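Restriction endonuclease EcoP15I, restriction subunit (Escherichia coli, PDB 4ZCF) cuts DNA as the restriction subunit of a type III enzyme, pairing an ATP-driven helicase-type motor with an endonuclease domain and working only together with the modification subunits. Local coordinates at residues C[77-82]-C[259-264]; C[22-27]-C[55-60]; C[280-285]-C[551-556]; C[372-377]-C[557-562]; C[696-701]-C[790-795]. All coordinates share one frame; numbering follows the deposited sequence.

Contact 1: C[77-82]-C[259-264]; sequences SNIIDV and GYKNLV
With CG anti to the carbonyl carbon (chi1 -62°), Asp81 swings its carboxylate toward the turn at Lys261, and the same choice at Asn262 (chi1 -72°) brings that amide against Ile79. Asp81 OD2 accepts Lys261 N at 2.8 Å, the donor lying almost in line with the C-O bond. Asn262 ND2 gives a hydrogen to Ile79 O at 3.0 Å, with the acceptor in the amide plane, while its OD1 is taken by Asn74 N. Alongside these side-chain bonds the backbones pair in parallel: Asp81 N binds Asn262 O (2.8 Å) and Asp81 O receives Val264 N (3.0 Å). Strand 263-267 is thereby added as the edge strand beside 79-84, the strand that runs into the P-loop of the first RecA-like sheet. Beta-branched residues suit such a strand, and Ile80 CG2 rests 4.0 Å from Val264 CB; nearby, Ile79 CG2 meets the aliphatic root of Lys261. With an alanine in place of Asp81, the Lys261 amide would probably lose its acceptor and Arg251 its counter-charge. Buried though it is, the carboxylate has both oxygens engaged, OD1 by the salt bridge to Arg251 NE, which probably favours its ionised form.

Contact 2: C[22-27]-C[55-60]; sequences MNVFVS and NNIKNV
Asn56 reaches from helix 50-64 to the backbone of Val24 and Val26, spending both hydrogens of its amide nitrogen on them. ND2 bonds to Val24 O at 2.9 Å in a nearly straight line (169°), although it stands well above the plane of that carbonyl. Val26 O is met at 2.7 Å in its own plane, on a lone pair. Asparagine suits the place because its short side chain offers two N-H groups from one atom, enough to hold two carbonyls of a turning chain at once. A leucine here would probably leave the Val24 and Val26 carbonyls without these donors, and the turn after helix 12-22 free to shift.

Apolar contacts continue the interface beside the amide. Val60, one helical turn further along, lays CG2 against Asn23 CB at 3.5 Å, and Val24 CG2 meets Ile57 CG1 at 3.9 Å. Having CG anti to the carbonyl carbon (chi1 -66°) sets the Asn56 amide at the two carbonyls, and Leu48 packs against the Asn56 side chain. Behind the turn, Phe25 meets the ring of Tyr248 edge to face.

Val24 and Val60 both also touch Val264, so turn and helix together cover edge strand 263-267. Met22 and Phe25 lean on helix 90-105, and helix 12-22, which leads into the turn, carries Gln14 of the AMP pocket.

Contact 3: C[280-285]-C[551-556]; sequences GIDAYI and NFTLKY
Strands 280-285 and 553-556 pair as parallel neighbours, Gly280 beside Thr553 through to Ala283 beside Tyr556, inside the second RecA-like sheet of the motor. They lie between strands 591-593 and 513-518, and the two segments run 26° apart with their axes 4.5 Å away at closest approach. Five backbone hydrogen bonds join them: Gly280 N donates to Phe552 O, Leu554 N to Gly280 O (2.7 Å), Asp282 N to Leu554 O, Tyr556 N to Asp282 O, and Tyr284 N to Tyr556 O (2.9 Å). Every second residue of strand 280-285 (Gly280, Asp282, Tyr284) bonds to the partner, the first two both donating and accepting, as parallel pairing requires.

The side chains divide by face. Ile281, Leu554 and Tyr556 share the apolar one: Ile281 CG2 lies 4.2 Å from Tyr556 CB, the two side chains pointing the same way, and Ile281 CD1 approaches Leu554 CD2 at 4.3 Å. The Tyr556 ring continues to Phe565 of helix 565-576. On the other face Asp282 OD2 takes a weak hydrogen bond from Thr553 OG1 (3.4 Å). Glycine suits position 280, where a side chain would probably crowd the Thr553 methyl. Lys555 crosses the edge of the Tyr284 ring at a slant, with CG in the ring plane and Lys555 CD 3.6 Å from Tyr284 OH; its NZ makes a long, weak ion pair with Glu381.

Asp282 OD2 and Lys555 NZ stand 6.6 Å apart. Side-chain polarity therefore adds little to the join, which rests on main-chain bonds and on Ile281, Leu554 and Tyr556 CB sharing one face.

Contact 4: C[372-377]-C[557-562]; sequences DNMMRK and YVDFTE
Met374 and Tyr557 bring the backbones nearest, their CA atoms 7.3 Å apart, where helix 368-389 passes the end of strand 553-558. This is helix-on-sheet packing of the RecA-like alpha/beta fold, made by side chains alone, with no hydrogen bond joining the two segments. Tyr557 points at the helix. Its CG is anti to the carbonyl carbon (chi1 -62°), which carries the ring to Lys377, whose side chain crosses it obliquely, and Lys377 CE sits at the ring edge, in the ring plane, 4.0 Å from Tyr557 CE2. The meeting is thus one of a methylene with an aromatic edge, not of a charge with a ring face. A long lysine suits this position because its aliphatic part can reach the ring edge while the ammonium group goes on to Glu286, with which NZ forms a long, weak ion pair. The Tyr557 ring is itself stacked on that of Tyr284 from the neighbouring strand, so its place is set from the sheet as well.

After Val558 the chain leaves the strand and folds into a type I turn from Asp559 to Glu562, closed by Glu562 N to Asp559 O. Met374 fills the angle between helix and departing chain, as a flexible, unbranched thioether can: its SD lies 3.9 Å from Val558 O. The Met374 and Asp559 side chains cross at about a right angle, and a bend at the last torsion (chi3 -72°) brings Met374 CE to 3.4 Å from Asp559 OD1.

Contact 5: C[696-701]-C[790-795]; sequences KSFMLE and SGFSKY
Phe698 is the tight part of this contact, its ring laid against the backbone at Gly791 and Phe792 and the side chain of Phe792. Phe792 CB stands over one face of the ring, 3.8 Å from its centroid, in a CH-pi contact, and Phe698 CE1 comes to 3.4 Å from Gly791 C. Glycine suits that spot, since with no side chain of its own it lets a ring lie on the helix backbone. The two phenylalanine rings are oblique to each other, their planes at 57°. Tyr795, a turn further on, has CG anti to the backbone N (chi1 -174°), which lays its ring over Phe698 CB, 3.8 Å from the tyrosine centroid; the edge of the Phe698 ring faces the same surface in an offset edge-to-face pair. Together the three make an aromatic cluster between helices 688-701 and 782-798, whose segments 696-701 and 790-795 cross at 119°, their axes 10.4 Å apart at closest approach. Phe695 extends it, meeting both phenylalanines, and Met621 of a neighbouring subunit packs on Phe792. On the more open side, at partly exposed Ser697, the fit is thinner: Ser697 offers only CB to Tyr795 OH, at 3.5 Å, while its own OG is turned back to Ser693 O.

Overall arrangement
Contacts 1 and 3 are both parallel strand pairings, one in each RecA-like sheet, contact 1 adding an edge strand and contact 3 lying inside its sheet. Both rely on main-chain bonds; contact 1 adds a buried carboxylate and amide. Each has a covering partner. Contact 2 packs on contact 1 through Val24 and Val264, gripping a turn with one amide, whereas contact 4 shares strand 553-558 with contact 3 and joins helix to sheet without hydrogen bonds. Contacts 1, 2 and 4 are buried, contacts 3 and 5 partly so. Contact 5 stands apart in a helical region, its centre 62 Å from that of contact 4, and is built chiefly from a cluster of aromatic rings, with no hydrogen bond between its segments.

Contact 1: C[77-82]-C[259-264]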
# COMPACT_ATOMS: atom_id res chain seq x y z
N SER C 77 1.35 41.98 -6.94
CA SER C 77 0.66 40.71 -7.19
C SER C 77 1.63 39.72 -7.81
O SER C 77 2.31 40.06 -8.78
CB SER C 77 -0.53 40.94 -8.13
OG SER C 77 -1.13 39.75 -8.61
N ASN C 78 1.72 38.50 -7.24
CA ASN C 78 2.62 37.44 -7.73
C ASN C 78 1.94 36.53 -8.76
O ASN C 78 2.48 35.48 -9.12
CB ASN C 78 3.26 36.65 -6.56
CG ASN C 78 2.31 35.97 -5.59
OD1 ASN C 78 1.08 36.06 -5.67
ND2 ASN C 78 2.87 35.27 -4.63
N ILE C 79 0.78 36.96 -9.26
CA ILE C 79 -0.00 36.25 -10.25
C ILE C 79 0.38 36.67 -11.66
O ILE C 79 0.22 37.83 -12.04
CB ILE C 79 -1.52 36.37 -9.95
CG1 ILE C 79 -1.84 35.77 -8.56
CG2 ILE C 79 -2.36 35.72 -11.06
CD1 ILE C 79 -3.15 36.22 -7.96
N ILE C 80 0.90 35.71 -12.44
CA ILE C 80 1.28 35.88 -13.84
C ILE C 80 0.20 35.19 -14.72
O ILE C 80 -0.22 34.07 -14.40
CB ILE C 80 2.72 35.34 -14.07
CG1 ILE C 80 3.72 36.01 -13.11
CG2 ILE C 80 3.15 35.47 -15.53
CD1 ILE C 80 4.97 35.23 -12.81
N ASP C 81 -0.27 35.87 -15.79
CA ASP C 81 -1.30 35.31 -16.66
C ASP C 81 -0.86 35.00 -18.07
O ASP C 81 -0.16 35.79 -18.70
CB ASP C 81 -2.56 36.18 -16.67
CG ASP C 81 -3.20 36.29 -15.31
OD1 ASP C 81 -3.16 35.30 -14.55
OD2 ASP C 81 -3.77 37.36 -15.02
N VAL C 82 -1.31 33.83 -18.56
CA VAL C 82 -1.07 33.32 -19.91
C VAL C 82 -2.45 32.99 -20.48
O VAL C 82 -3.23 32.28 -19.84
CB VAL C 82 -0.11 32.09 -19.92
CG1 VAL C 82 0.03 31.50 -21.31
CG2 VAL C 82 1.26 32.44 -19.36
N GLY C 259 -10.93 39.39 -15.20
CA GLY C 259 -9.81 40.16 -15.71
C GLY C 259 -8.47 39.48 -15.54
O GLY C 259 -8.39 38.25 -15.40
N TYR C 260 -7.41 40.29 -15.57
CA TYR C 260 -6.02 39.86 -15.47
C TYR C 260 -5.37 40.42 -14.23
O TYR C 260 -5.91 41.32 -13.57
CB TYR C 260 -5.22 40.32 -16.71
CG TYR C 260 -5.79 39.87 -18.04
CD1 TYR C 260 -5.65 38.55 -18.46
CD2 TYR C 260 -6.40 40.77 -18.91
CE1 TYR C 260 -6.16 38.12 -19.69
CE2 TYR C 260 -6.90 40.36 -20.14
CZ TYR C 260 -6.79 39.03 -20.53
OH TYR C 260 -7.29 38.61 -21.74
N LYS C 261 -4.19 39.90 -13.92
CA LYS C 261 -3.34 40.36 -12.83
C LYS C 261 -2.06 40.88 -13.47
O LYS C 261 -1.78 42.08 -13.37
CB LYS C 261 -3.11 39.27 -11.77
CG LYS C 261 -4.38 38.92 -10.99
CD LYS C 261 -4.56 39.79 -9.75
CE LYS C 261 -6.02 40.00 -9.40
NZ LYS C 261 -6.18 40.45 -7.99
N ASN C 262 -1.35 40.04 -14.23
CA ASN C 262 -0.15 40.41 -14.98
C ASN C 262 -0.17 39.64 -16.30
O ASN C 262 0.37 38.54 -16.38
CB ASN C 262 1.13 40.14 -14.17
CG ASN C 262 1.33 41.11 -13.02
OD1 ASN C 262 1.60 42.29 -13.22
ND2 ASN C 262 1.23 40.63 -11.79
N LEU C 263 -0.87 40.19 -17.32
CA LEU C 263 -0.97 39.53 -18.62
C LEU C 263 0.36 39.58 -19.35
O LEU C 263 0.86 40.66 -19.68
CB LEU C 263 -2.14 40.03 -19.48
CG LEU C 263 -2.30 39.36 -20.85
CD1 LEU C 263 -2.58 37.87 -20.72
CD2 LEU C 263 -3.39 40.03 -21.66
N VAL C 264 0.94 38.40 -19.54
CA VAL C 264 2.26 38.20 -20.10
C VAL C 264 2.23 37.64 -21.54
O VAL C 264 3.12 37.96 -22.34
CB VAL C 264 3.07 37.38 -19.07
CG1 VAL C 264 3.44 35.98 -19.53
CG2 VAL C 264 4.27 38.16 -18.57

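Contact 2: C[22-27]-C[55-60]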
# COMPACT_ATOMS: atom_id res chain seq x y z
N MET C 22 9.23 33.13 -18.68
CA MET C 22 10.66 33.16 -18.34
C MET C 22 11.26 34.59 -18.27
O MET C 22 12.10 34.84 -17.40
CB MET C 22 11.48 32.27 -19.30
CG MET C 22 11.38 30.77 -19.01
SD MET C 22 11.33 30.28 -17.26
CE MET C 22 12.99 30.63 -16.74
N ASN C 23 10.80 35.50 -19.17
CA ASN C 23 11.27 36.90 -19.24
C ASN C 23 10.89 37.76 -18.00
O ASN C 23 11.57 38.75 -17.73
CB ASN C 23 10.82 37.57 -20.53
CG ASN C 23 11.44 37.03 -21.79
OD1 ASN C 23 12.63 36.71 -21.85
ND2 ASN C 23 10.63 36.95 -22.85
N VAL C 24 9.85 37.35 -17.24
CA VAL C 24 9.37 37.96 -15.99
C VAL C 24 10.44 37.76 -14.90
O VAL C 24 10.54 38.58 -13.98
CB VAL C 24 8.00 37.33 -15.58
CG1 VAL C 24 7.63 37.60 -14.13
CG2 VAL C 24 6.89 37.79 -16.50
N PHE C 25 11.25 36.71 -15.00
CA PHE C 25 12.24 36.42 -13.97
C PHE C 25 13.69 36.78 -14.31
O PHE C 25 14.61 36.20 -13.70
CB PHE C 25 12.12 34.95 -13.51
CG PHE C 25 10.77 34.59 -12.94
CD1 PHE C 25 10.48 34.83 -11.61
CD2 PHE C 25 9.81 33.97 -13.73
CE1 PHE C 25 9.24 34.47 -11.07
CE2 PHE C 25 8.57 33.62 -13.20
CZ PHE C 25 8.29 33.87 -11.87
N VAL C 26 13.92 37.73 -15.24
CA VAL C 26 15.28 38.21 -15.58
C VAL C 26 15.83 38.91 -14.32
O VAL C 26 15.10 39.68 -13.68
CB VAL C 26 15.30 39.13 -16.84
CG1 VAL C 26 16.64 39.86 -16.99
CG2 VAL C 26 14.98 38.35 -18.10
N SER C 27 17.08 38.58 -13.94
CA SER C 27 17.83 39.07 -12.77
C SER C 27 17.32 38.55 -11.40
O SER C 27 17.76 39.04 -10.34
CB SER C 27 17.95 40.59 -12.78
N ASN C 55 9.62 46.13 -14.45
CA ASN C 55 10.34 46.33 -15.72
C ASN C 55 10.35 45.10 -16.61
O ASN C 55 10.29 45.23 -17.84
CB ASN C 55 11.76 46.82 -15.47
N ASN C 56 10.44 43.90 -16.00
CA ASN C 56 10.45 42.62 -16.71
C ASN C 56 9.12 42.39 -17.41
O ASN C 56 9.12 42.03 -18.59
CB ASN C 56 10.83 41.48 -15.76
CG ASN C 56 12.25 41.54 -15.21
OD1 ASN C 56 13.02 42.47 -15.46
ND2 ASN C 56 12.62 40.56 -14.40
N ILE C 57 7.99 42.71 -16.73
CA ILE C 57 6.63 42.59 -17.27
C ILE C 57 6.38 43.56 -18.41
O ILE C 57 5.93 43.12 -19.48
CB ILE C 57 5.51 42.58 -16.18
CG1 ILE C 57 5.60 41.29 -15.31
CG2 ILE C 57 4.10 42.68 -16.80
CD1 ILE C 57 4.93 41.37 -14.00
N LYS C 58 6.71 44.87 -18.21
CA LYS C 58 6.57 45.93 -19.23
C LYS C 58 7.26 45.54 -20.54
O LYS C 58 6.66 45.63 -21.60
CB LYS C 58 7.12 47.25 -18.71
N ASN C 59 8.50 45.03 -20.44
CA ASN C 59 9.28 44.58 -21.59
C ASN C 59 8.68 43.36 -22.30
O ASN C 59 8.81 43.27 -23.53
CB ASN C 59 10.74 44.37 -21.20
CG ASN C 59 11.58 45.63 -21.24
OD1 ASN C 59 11.44 46.48 -22.13
ND2 ASN C 59 12.53 45.74 -20.32
N VAL C 60 8.00 42.44 -21.54
CA VAL C 60 7.31 41.25 -22.09
C VAL C 60 6.06 41.70 -22.86
O VAL C 60 5.83 41.25 -23.98
CB VAL C 60 6.92 40.18 -21.01
CG1 VAL C 60 6.26 38.96 -21.66
CG2 VAL C 60 8.13 39.74 -20.20

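Contact 3: C[280-285]-C[551-556]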
# COMPACT_ATOMS: atom_id res chain seq x y z
N GLY C 280 -10.84 23.97 -39.15
CA GLY C 280 -11.96 24.86 -39.45
C GLY C 280 -13.26 24.16 -39.13
O GLY C 280 -13.27 22.94 -38.90
N ILE C 281 -14.39 24.90 -39.10
CA ILE C 281 -15.68 24.27 -38.77
C ILE C 281 -16.63 24.18 -39.97
O ILE C 281 -16.74 25.14 -40.73
CB ILE C 281 -16.37 24.90 -37.52
CG1 ILE C 281 -15.37 25.36 -36.43
CG2 ILE C 281 -17.51 24.01 -36.97
CD1 ILE C 281 -14.65 24.23 -35.60
N ASP C 282 -17.35 23.04 -40.09
CA ASP C 282 -18.37 22.79 -41.11
C ASP C 282 -19.65 22.30 -40.44
O ASP C 282 -19.84 21.10 -40.23
CB ASP C 282 -17.87 21.84 -42.21
CG ASP C 282 -16.91 22.47 -43.21
OD1 ASP C 282 -17.05 23.69 -43.48
OD2 ASP C 282 -16.03 21.75 -43.72
N ALA C 283 -20.52 23.26 -40.07
CA ALA C 283 -21.77 23.03 -39.36
C ALA C 283 -22.92 22.50 -40.21
O ALA C 283 -23.15 23.00 -41.32
CB ALA C 283 -22.19 24.28 -38.63
N TYR C 284 -23.65 21.49 -39.67
CA TYR C 284 -24.82 20.84 -40.27
C TYR C 284 -26.03 20.97 -39.35
O TYR C 284 -26.01 20.44 -38.24
CB TYR C 284 -24.54 19.35 -40.54
CG TYR C 284 -23.48 19.08 -41.58
CD1 TYR C 284 -23.81 18.97 -42.93
CD2 TYR C 284 -22.15 18.91 -41.22
CE1 TYR C 284 -22.84 18.71 -43.89
CE2 TYR C 284 -21.17 18.65 -42.17
CZ TYR C 284 -21.52 18.54 -43.51
OH TYR C 284 -20.55 18.28 -44.46
N ILE C 285 -27.09 21.66 -39.83
CA ILE C 285 -28.34 21.87 -39.09
C ILE C 285 -29.41 20.91 -39.63
O ILE C 285 -29.89 21.09 -40.75
CB ILE C 285 -28.81 23.35 -39.14
CG1 ILE C 285 -27.67 24.42 -39.25
CG2 ILE C 285 -29.86 23.67 -38.09
CD1 ILE C 285 -26.74 24.68 -38.05
N ASN C 551 -4.52 21.59 -44.55
CA ASN C 551 -5.55 22.34 -43.83
C ASN C 551 -6.87 21.57 -43.80
O ASN C 551 -7.60 21.53 -44.79
CB ASN C 551 -5.73 23.73 -44.46
N PHE C 552 -7.17 20.95 -42.64
CA PHE C 552 -8.35 20.12 -42.37
C PHE C 552 -9.47 20.89 -41.70
O PHE C 552 -9.26 21.99 -41.19
CB PHE C 552 -7.98 18.92 -41.48
CG PHE C 552 -6.82 18.09 -41.95
CD1 PHE C 552 -5.53 18.39 -41.56
CD2 PHE C 552 -7.04 16.97 -42.75
CE1 PHE C 552 -4.45 17.61 -41.99
CE2 PHE C 552 -5.96 16.18 -43.17
CZ PHE C 552 -4.68 16.50 -42.78
N THR C 553 -10.67 20.27 -41.69
CA THR C 553 -11.90 20.82 -41.11
C THR C 553 -12.66 19.77 -40.27
O THR C 553 -12.73 18.60 -40.66
CB THR C 553 -12.81 21.38 -42.21
OG1 THR C 553 -12.91 20.42 -43.26
CG2 THR C 553 -12.33 22.73 -42.76
N LEU C 554 -13.25 20.22 -39.14
CA LEU C 554 -14.09 19.40 -38.25
C LEU C 554 -15.55 19.65 -38.62
O LEU C 554 -16.01 20.80 -38.58
CB LEU C 554 -13.85 19.70 -36.74
CG LEU C 554 -14.94 19.16 -35.77
CD1 LEU C 554 -14.65 17.74 -35.33
CD2 LEU C 554 -15.15 20.07 -34.59
N LYS C 555 -16.27 18.58 -38.96
CA LYS C 555 -17.68 18.67 -39.29
C LYS C 555 -18.46 18.52 -37.98
O LYS C 555 -18.18 17.62 -37.19
CB LYS C 555 -18.08 17.60 -40.32
CG LYS C 555 -17.36 17.71 -41.67
CD LYS C 555 -17.89 16.66 -42.64
CE LYS C 555 -17.08 16.55 -43.91
NZ LYS C 555 -17.56 15.42 -44.76
N TYR C 556 -19.38 19.45 -37.72
CA TYR C 556 -20.17 19.49 -36.49
C TYR C 556 -21.65 19.39 -36.81
O TYR C 556 -22.16 20.15 -37.62
CB TYR C 556 -19.85 20.77 -35.69
CG TYR C 556 -20.10 20.62 -34.21
CD1 TYR C 556 -21.36 20.88 -33.67
CD2 TYR C 556 -19.09 20.20 -33.35
CE1 TYR C 556 -21.60 20.74 -32.30
CE2 TYR C 556 -19.32 20.07 -31.98
CZ TYR C 556 -20.58 20.34 -31.46
OH TYR C 556 -20.83 20.19 -30.12

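Contact 4: C[372-377]-C[557-562]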
# COMPACT_ATOMS: atom_id res chain seq x y z
N ASP C 372 -32.20 9.60 -36.58
CA ASP C 372 -31.88 8.54 -37.49
C ASP C 372 -31.33 9.22 -38.68
O ASP C 372 -30.55 8.67 -39.43
CB ASP C 372 -33.13 7.78 -37.87
CG ASP C 372 -32.88 6.33 -38.04
OD1 ASP C 372 -31.76 5.90 -37.73
OD2 ASP C 372 -33.79 5.62 -38.50
N ASN C 373 -31.83 10.42 -38.88
CA ASN C 373 -31.49 11.26 -40.02
C ASN C 373 -30.10 11.86 -39.83
O ASN C 373 -29.29 11.84 -40.76
CB ASN C 373 -32.54 12.37 -40.20
CG ASN C 373 -32.93 12.65 -41.63
OD1 ASN C 373 -32.18 13.25 -42.40
ND2 ASN C 373 -34.15 12.27 -41.99
N MET C 374 -29.81 12.37 -38.61
CA MET C 374 -28.52 12.97 -38.23
C MET C 374 -27.38 11.94 -38.31
O MET C 374 -26.31 12.26 -38.82
CB MET C 374 -28.61 13.56 -36.81
CG MET C 374 -28.48 15.06 -36.77
SD MET C 374 -28.33 15.74 -35.10
CE MET C 374 -30.02 15.50 -34.49
N MET C 375 -27.64 10.71 -37.82
CA MET C 375 -26.71 9.58 -37.79
C MET C 375 -26.39 9.07 -39.20
O MET C 375 -25.22 8.80 -39.50
CB MET C 375 -27.25 8.47 -36.90
CG MET C 375 -26.35 7.26 -36.80
SD MET C 375 -26.88 6.07 -35.56
CE MET C 375 -28.31 5.32 -36.41
N ARG C 376 -27.41 8.94 -40.07
CA ARG C 376 -27.29 8.52 -41.47
C ARG C 376 -26.42 9.50 -42.26
O ARG C 376 -25.52 9.07 -42.99
CB ARG C 376 -28.68 8.40 -42.10
CG ARG C 376 -28.73 7.64 -43.43
CD ARG C 376 -30.15 7.32 -43.86
NE ARG C 376 -30.94 8.53 -44.12
CZ ARG C 376 -31.95 8.95 -43.36
NH1 ARG C 376 -32.31 8.26 -42.28
NH2 ARG C 376 -32.62 10.05 -43.67
N LYS C 377 -26.68 10.82 -42.10
CA LYS C 377 -25.97 11.93 -42.74
C LYS C 377 -24.46 11.96 -42.37
O LYS C 377 -23.63 12.15 -43.27
CB LYS C 377 -26.67 13.26 -42.40
CG LYS C 377 -26.28 14.45 -43.27
CD LYS C 377 -27.24 15.63 -43.09
CE LYS C 377 -26.90 16.54 -41.93
NZ LYS C 377 -27.85 17.68 -41.83
N TYR C 557 -22.34 18.43 -36.18
CA TYR C 557 -23.77 18.15 -36.40
C TYR C 557 -24.63 18.61 -35.24
O TYR C 557 -24.46 18.14 -34.11
CB TYR C 557 -24.00 16.66 -36.71
CG TYR C 557 -23.30 16.21 -37.97
CD1 TYR C 557 -21.94 15.92 -37.98
CD2 TYR C 557 -24.00 16.09 -39.17
CE1 TYR C 557 -21.29 15.53 -39.15
CE2 TYR C 557 -23.36 15.70 -40.34
CZ TYR C 557 -22.01 15.42 -40.33
OH TYR C 557 -21.37 15.05 -41.48
N VAL C 558 -25.56 19.55 -35.53
CA VAL C 558 -26.50 20.12 -34.56
C VAL C 558 -27.99 19.90 -34.91
O VAL C 558 -28.33 19.48 -36.02
CB VAL C 558 -26.19 21.58 -34.13
CG1 VAL C 558 -24.95 21.65 -33.24
CG2 VAL C 558 -26.05 22.51 -35.32
N ASP C 559 -28.85 20.18 -33.92
CA ASP C 559 -30.30 20.07 -33.94
C ASP C 559 -30.96 21.18 -34.78
O ASP C 559 -30.31 22.17 -35.15
CB ASP C 559 -30.82 20.18 -32.49
CG ASP C 559 -31.64 19.00 -31.99
OD1 ASP C 559 -31.59 17.92 -32.63
OD2 ASP C 559 -32.29 19.14 -30.94
N PHE C 560 -32.27 21.03 -35.02
CA PHE C 560 -33.12 22.01 -35.68
C PHE C 560 -33.18 23.23 -34.74
O PHE C 560 -33.27 24.37 -35.22
CB PHE C 560 -34.54 21.43 -35.92
CG PHE C 560 -35.29 20.96 -34.68
CD1 PHE C 560 -35.13 19.66 -34.21
CD2 PHE C 560 -36.14 21.81 -33.99
CE1 PHE C 560 -35.78 19.23 -33.05
CE2 PHE C 560 -36.79 21.38 -32.83
CZ PHE C 560 -36.61 20.10 -32.36
N THR C 561 -33.07 22.98 -33.41
CA THR C 561 -33.09 23.95 -32.32
C THR C 561 -31.96 24.98 -32.40
O THR C 561 -32.14 26.11 -31.93
CB THR C 561 -33.03 23.22 -30.99
N GLU C 562 -30.81 24.60 -32.97
CA GLU C 562 -29.65 25.48 -33.11
C GLU C 562 -29.42 25.89 -34.59
O GLU C 562 -28.74 25.18 -35.33
CB GLU C 562 -28.41 24.81 -32.52

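Contact 5: C[696-701]-C[790-795]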
# COMPACT_ATOMS: atom_id res chain seq x y z
N LYS C 696 36.50 29.63 -33.18
CA LYS C 696 37.37 30.51 -32.39
C LYS C 696 37.28 31.96 -32.92
O LYS C 696 37.16 32.89 -32.12
CB LYS C 696 38.83 30.01 -32.42
CG LYS C 696 39.83 30.85 -31.61
CD LYS C 696 40.79 30.01 -30.77
CE LYS C 696 41.96 29.43 -31.54
NZ LYS C 696 42.82 28.59 -30.67
N SER C 697 37.32 32.14 -34.26
CA SER C 697 37.22 33.43 -34.94
C SER C 697 35.91 34.13 -34.59
O SER C 697 35.95 35.30 -34.18
CB SER C 697 37.35 33.25 -36.46
OG SER C 697 38.62 32.72 -36.79
N PHE C 698 34.77 33.40 -34.69
CA PHE C 698 33.44 33.88 -34.34
C PHE C 698 33.39 34.27 -32.84
O PHE C 698 32.78 35.28 -32.48
CB PHE C 698 32.36 32.81 -34.66
CG PHE C 698 31.20 32.78 -33.69
CD1 PHE C 698 30.18 33.71 -33.76
CD2 PHE C 698 31.17 31.84 -32.66
CE1 PHE C 698 29.15 33.72 -32.82
CE2 PHE C 698 30.12 31.83 -31.73
CZ PHE C 698 29.11 32.76 -31.82
N MET C 699 34.00 33.44 -31.98
CA MET C 699 34.04 33.64 -30.54
C MET C 699 34.77 34.93 -30.12
O MET C 699 34.31 35.61 -29.20
CB MET C 699 34.64 32.41 -29.85
CG MET C 699 33.97 32.08 -28.54
SD MET C 699 32.20 31.79 -28.67
CE MET C 699 31.73 32.18 -27.05
N LEU C 700 35.89 35.27 -30.81
CA LEU C 700 36.71 36.46 -30.57
C LEU C 700 36.04 37.73 -31.12
O LEU C 700 36.11 38.78 -30.47
CB LEU C 700 38.12 36.28 -31.17
CG LEU C 700 39.01 35.19 -30.56
CD1 LEU C 700 40.04 34.70 -31.56
CD2 LEU C 700 39.69 35.65 -29.29
N GLU C 701 35.38 37.64 -32.30
CA GLU C 701 34.64 38.72 -32.96
C GLU C 701 33.44 39.14 -32.10
O GLU C 701 33.08 40.32 -32.08
CB GLU C 701 34.15 38.26 -34.32
N SER C 790 22.39 31.86 -31.98
CA SER C 790 21.89 32.91 -32.87
C SER C 790 23.03 33.57 -33.64
O SER C 790 22.90 33.79 -34.85
CB SER C 790 21.13 33.96 -32.05
N GLY C 791 24.14 33.82 -32.93
CA GLY C 791 25.35 34.44 -33.47
C GLY C 791 26.12 33.56 -34.43
O GLY C 791 26.41 34.00 -35.54
N PHE C 792 26.47 32.32 -34.01
CA PHE C 792 27.23 31.39 -34.85
C PHE C 792 26.50 31.01 -36.13
O PHE C 792 27.15 30.87 -37.17
CB PHE C 792 27.70 30.14 -34.07
CG PHE C 792 28.66 29.22 -34.79
CD1 PHE C 792 29.93 29.65 -35.16
CD2 PHE C 792 28.31 27.89 -35.05
CE1 PHE C 792 30.82 28.78 -35.80
CE2 PHE C 792 29.20 27.03 -35.69
CZ PHE C 792 30.45 27.47 -36.06
N SER C 793 25.15 30.92 -36.08
CA SER C 793 24.29 30.63 -37.23
C SER C 793 24.43 31.73 -38.29
O SER C 793 24.61 31.41 -39.48
CB SER C 793 22.83 30.51 -36.80
OG SER C 793 22.29 29.25 -37.14
N LYS C 794 24.39 33.03 -37.86
CA LYS C 794 24.54 34.20 -38.73
C LYS C 794 25.94 34.23 -39.36
O LYS C 794 26.06 34.39 -40.58
CB LYS C 794 24.28 35.48 -37.95
N TYR C 795 26.98 34.02 -38.53
CA TYR C 795 28.38 33.99 -38.94
C TYR C 795 28.59 32.97 -40.04
O TYR C 795 29.22 33.28 -41.04
CB TYR C 795 29.29 33.70 -37.73
CG TYR C 795 30.77 33.79 -38.03
CD1 TYR C 795 31.46 32.74 -38.62
CD2 TYR C 795 31.50 34.93 -37.67
CE1 TYR C 795 32.82 32.82 -38.89
CE2 TYR C 795 32.87 35.01 -37.92
CZ TYR C 795 33.53 33.95 -38.53
OH TYR C 795 34.87 34.03 -38.78